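Long-range contact in Phikz039 (Pseudomonas phage phikz, PDB 3ZBQ), which is a phage-encoded member of the tubulin family, known as PhuZ, modelled here with guanosine-5'-diphosphate: residues K159-I164 with H210-H215. Numbering follows the deposited sequence.
Sequences KVPMII and HFHKHH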
loop_
_atom_site.group_PDB
_atom_site.type_symbol
_atom_site.label_atom_id
_atom_site.label_comp_id
_atom_site.label_asym_id
_atom_site.label_seq_id
_atom_site.Cartn_x
_atom_site.Cartn_y
_atom_site.Cartn_z
ATOM N N LYS A 159 16.510 3.499 -3.337
ATOM C CA LYS A 159 17.464 3.924 -2.300
ATOM C C LYS A 159 16.820 4.748 -1.190
ATOM O O LYS A 159 17.470 5.593 -0.562
ATOM C CB LYS A 159 18.633 4.688 -2.920
ATOM C CG LYS A 159 19.194 4.014 -4.164
ATOM C CD LYS A 159 20.275 4.856 -4.782
ATOM C CE LYS A 159 20.585 4.362 -6.164
ATOM N NZ LYS A 159 21.787 5.040 -6.713
ATOM N N VAL A 160 15.538 4.493 -0.956
ATOM C CA VAL A 160 14.758 5.197 0.050
ATOM C C VAL A 160 13.867 4.139 0.676
ATOM O O VAL A 160 13.199 3.398 -0.054
ATOM C CB VAL A 160 13.853 6.268 -0.600
ATOM C CG1 VAL A 160 12.899 6.861 0.427
ATOM C CG2 VAL A 160 14.670 7.368 -1.263
ATOM N N PRO A 161 13.853 4.043 2.017
ATOM C CA PRO A 161 13.004 3.025 2.656
ATOM C C PRO A 161 11.547 3.187 2.235
ATOM O O PRO A 161 10.990 4.289 2.273
ATOM C CB PRO A 161 13.159 3.324 4.155
ATOM C CG PRO A 161 14.488 4.025 4.255
ATOM C CD PRO A 161 14.563 4.867 3.013
ATOM N N MET A 162 10.932 2.095 1.803
ATOM C CA MET A 162 9.539 2.153 1.424
ATOM C C MET A 162 8.685 1.996 2.672
ATOM O O MET A 162 8.801 1.006 3.393
ATOM C CB MET A 162 9.213 1.054 0.403
ATOM C CG MET A 162 7.817 1.146 -0.083
ATOM S SD MET A 162 7.532 0.101 -1.504
ATOM C CE MET A 162 5.783 0.415 -1.666
ATOM N N ILE A 163 7.841 2.989 2.933
ATOM C CA ILE A 163 7.024 3.011 4.138
ATOM C C ILE A 163 5.663 2.404 3.828
ATOM O O ILE A 163 4.937 2.894 2.958
ATOM C CB ILE A 163 6.813 4.460 4.638
ATOM C CG1 ILE A 163 8.149 5.125 4.957
ATOM C CG2 ILE A 163 5.867 4.490 5.840
ATOM C CD1 ILE A 163 8.049 6.632 5.068
ATOM N N ILE A 164 5.307 1.343 4.550
ATOM C CA ILE A 164 4.005 0.726 4.355
ATOM C C ILE A 164 3.173 0.752 5.641
ATOM O O ILE A 164 3.665 0.454 6.742
ATOM C CB ILE A 164 4.121 -0.719 3.793
ATOM C CG1 ILE A 164 4.704 -1.666 4.842
ATOM C CG2 ILE A 164 4.978 -0.740 2.534
ATOM C CD1 ILE A 164 4.559 -3.153 4.472
ATOM N N HIS A 210 12.184 10.324 5.473
ATOM C CA HIS A 210 13.504 10.001 4.919
ATOM C C HIS A 210 14.575 9.965 6.012
ATOM O O HIS A 210 15.630 10.594 5.894
ATOM C CB HIS A 210 13.889 11.014 3.824
ATOM C CG HIS A 210 12.997 10.961 2.626
ATOM N ND1 HIS A 210 12.981 11.951 1.663
ATOM C CD2 HIS A 210 12.079 10.046 2.236
ATOM C CE1 HIS A 210 12.103 11.638 0.731
ATOM N NE2 HIS A 210 11.539 10.485 1.053
ATOM N N PHE A 211 14.288 9.228 7.078
ATOM C CA PHE A 211 15.160 9.145 8.251
ATOM C C PHE A 211 16.517 8.511 7.928
ATOM O O PHE A 211 17.465 8.626 8.701
ATOM C CB PHE A 211 14.461 8.304 9.318
ATOM C CG PHE A 211 13.988 6.980 8.792
ATOM C CD1 PHE A 211 14.852 5.888 8.749
ATOM C CD2 PHE A 211 12.713 6.844 8.274
ATOM C CE1 PHE A 211 14.428 4.664 8.222
ATOM C CE2 PHE A 211 12.289 5.633 7.747
ATOM C CZ PHE A 211 13.151 4.545 7.731
ATOM N N HIS A 212 16.599 7.823 6.793
ATOM C CA HIS A 212 17.828 7.139 6.405
ATOM C C HIS A 212 18.931 8.145 6.075
ATOM O O HIS A 212 20.110 7.786 6.023
ATOM C CB HIS A 212 17.561 6.228 5.204
ATOM C CG HIS A 212 17.212 6.978 3.957
ATOM N ND1 HIS A 212 16.046 7.705 3.828
ATOM C CD2 HIS A 212 17.881 7.127 2.792
ATOM C CE1 HIS A 212 16.009 8.263 2.631
ATOM N NE2 HIS A 212 17.112 7.930 1.985
ATOM N N LYS A 213 18.547 9.407 5.874
ATOM C CA LYS A 213 19.499 10.464 5.546
ATOM C C LYS A 213 20.403 10.775 6.734
ATOM O O LYS A 213 21.484 11.342 6.569
ATOM C CB LYS A 213 18.765 11.749 5.132
ATOM C CG LYS A 213 18.111 11.727 3.749
ATOM C CD LYS A 213 16.982 12.769 3.663
ATOM C CE LYS A 213 17.506 14.203 3.640
ATOM N NZ LYS A 213 16.389 15.182 3.415
ATOM N N HIS A 214 19.962 10.393 7.931
ATOM C CA HIS A 214 20.605 10.852 9.159
ATOM C C HIS A 214 20.976 9.731 10.114
ATOM O O HIS A 214 21.555 9.979 11.173
ATOM C CB HIS A 214 19.687 11.867 9.852
ATOM C CG HIS A 214 19.252 12.970 8.946
ATOM N ND1 HIS A 214 17.929 13.249 8.686
ATOM C CD2 HIS A 214 19.975 13.835 8.193
ATOM C CE1 HIS A 214 17.852 14.250 7.827
ATOM N NE2 HIS A 214 19.081 14.628 7.517
ATOM N N HIS A 215 20.640 8.497 9.749
ATOM C CA HIS A 215 20.886 7.374 10.645
ATOM C C HIS A 215 21.436 6.176 9.906
ATOM O O HIS A 215 21.072 5.919 8.762
ATOM C CB HIS A 215 19.605 6.981 11.397
ATOM C CG HIS A 215 18.989 8.113 12.155
ATOM N ND1 HIS A 215 19.515 8.590 13.341
ATOM C CD2 HIS A 215 17.912 8.889 11.884
ATOM C CE1 HIS A 215 18.782 9.599 13.770
ATOM N NE2 HIS A 215 17.802 9.803 12.903
HETATM O O HOH W 1 18.383 8.285 -0.785
#
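The backbones of Val160 and His210 come nearest, 7.0 Å between their CA atoms, where the link from helix 138-158 to strand 163-168 passes the short 3-10 turn 211-213. No direct hydrogen bond joins the two segments. Side chains and one water make the contact. Pro161 sits at its middle, against two rings. Pro161 CD lies over one face of the His212 imidazole, 3.6 Å from the ring centroid and 23° off the normal, a CH-pi contact. Pro161 CD is 3.3 Å from His212 ND1, offset toward that rim. Lys213 CG covers part of the opposite face. Pro161 CG meets Phe211 CZ at 3.8 Å, an apolar contact. In Phe211 and His212 CG lies between the backbone N and the carbonyl carbon, which brings both rings to the proline. Val160 points CG1, anti to its own N (chi1 172°), at the His210 ring, 3.8 Å from CD2. His210 NE2 also makes a weak hydrogen bond to the backbone O of Glu125. A water bridges the polar rim: it donates to Lys159 O at 2.9 Å and lies in the His212 ring plane, 3.1 Å from NE2. Lys159 O and His212 NE2 are not directly bonded, and the water links them instead. Lys159, with positive phi, is the C-prime residue of a Schellman motif closing helix 138-158. Beyond it, Met162 and Ile164 pair with strand 222-227, and Pro161 and Phe211 both touch Val222. The contact thus joins a helix-to-strand connection to the loop between helix 202-209 and strand 222-227, within the C-terminal family region. Strands 163-168 and 222-227 are neighbours in the mixed sheet of this tubulin-like fold, whose GDP pocket is built from residues between 13 and 179.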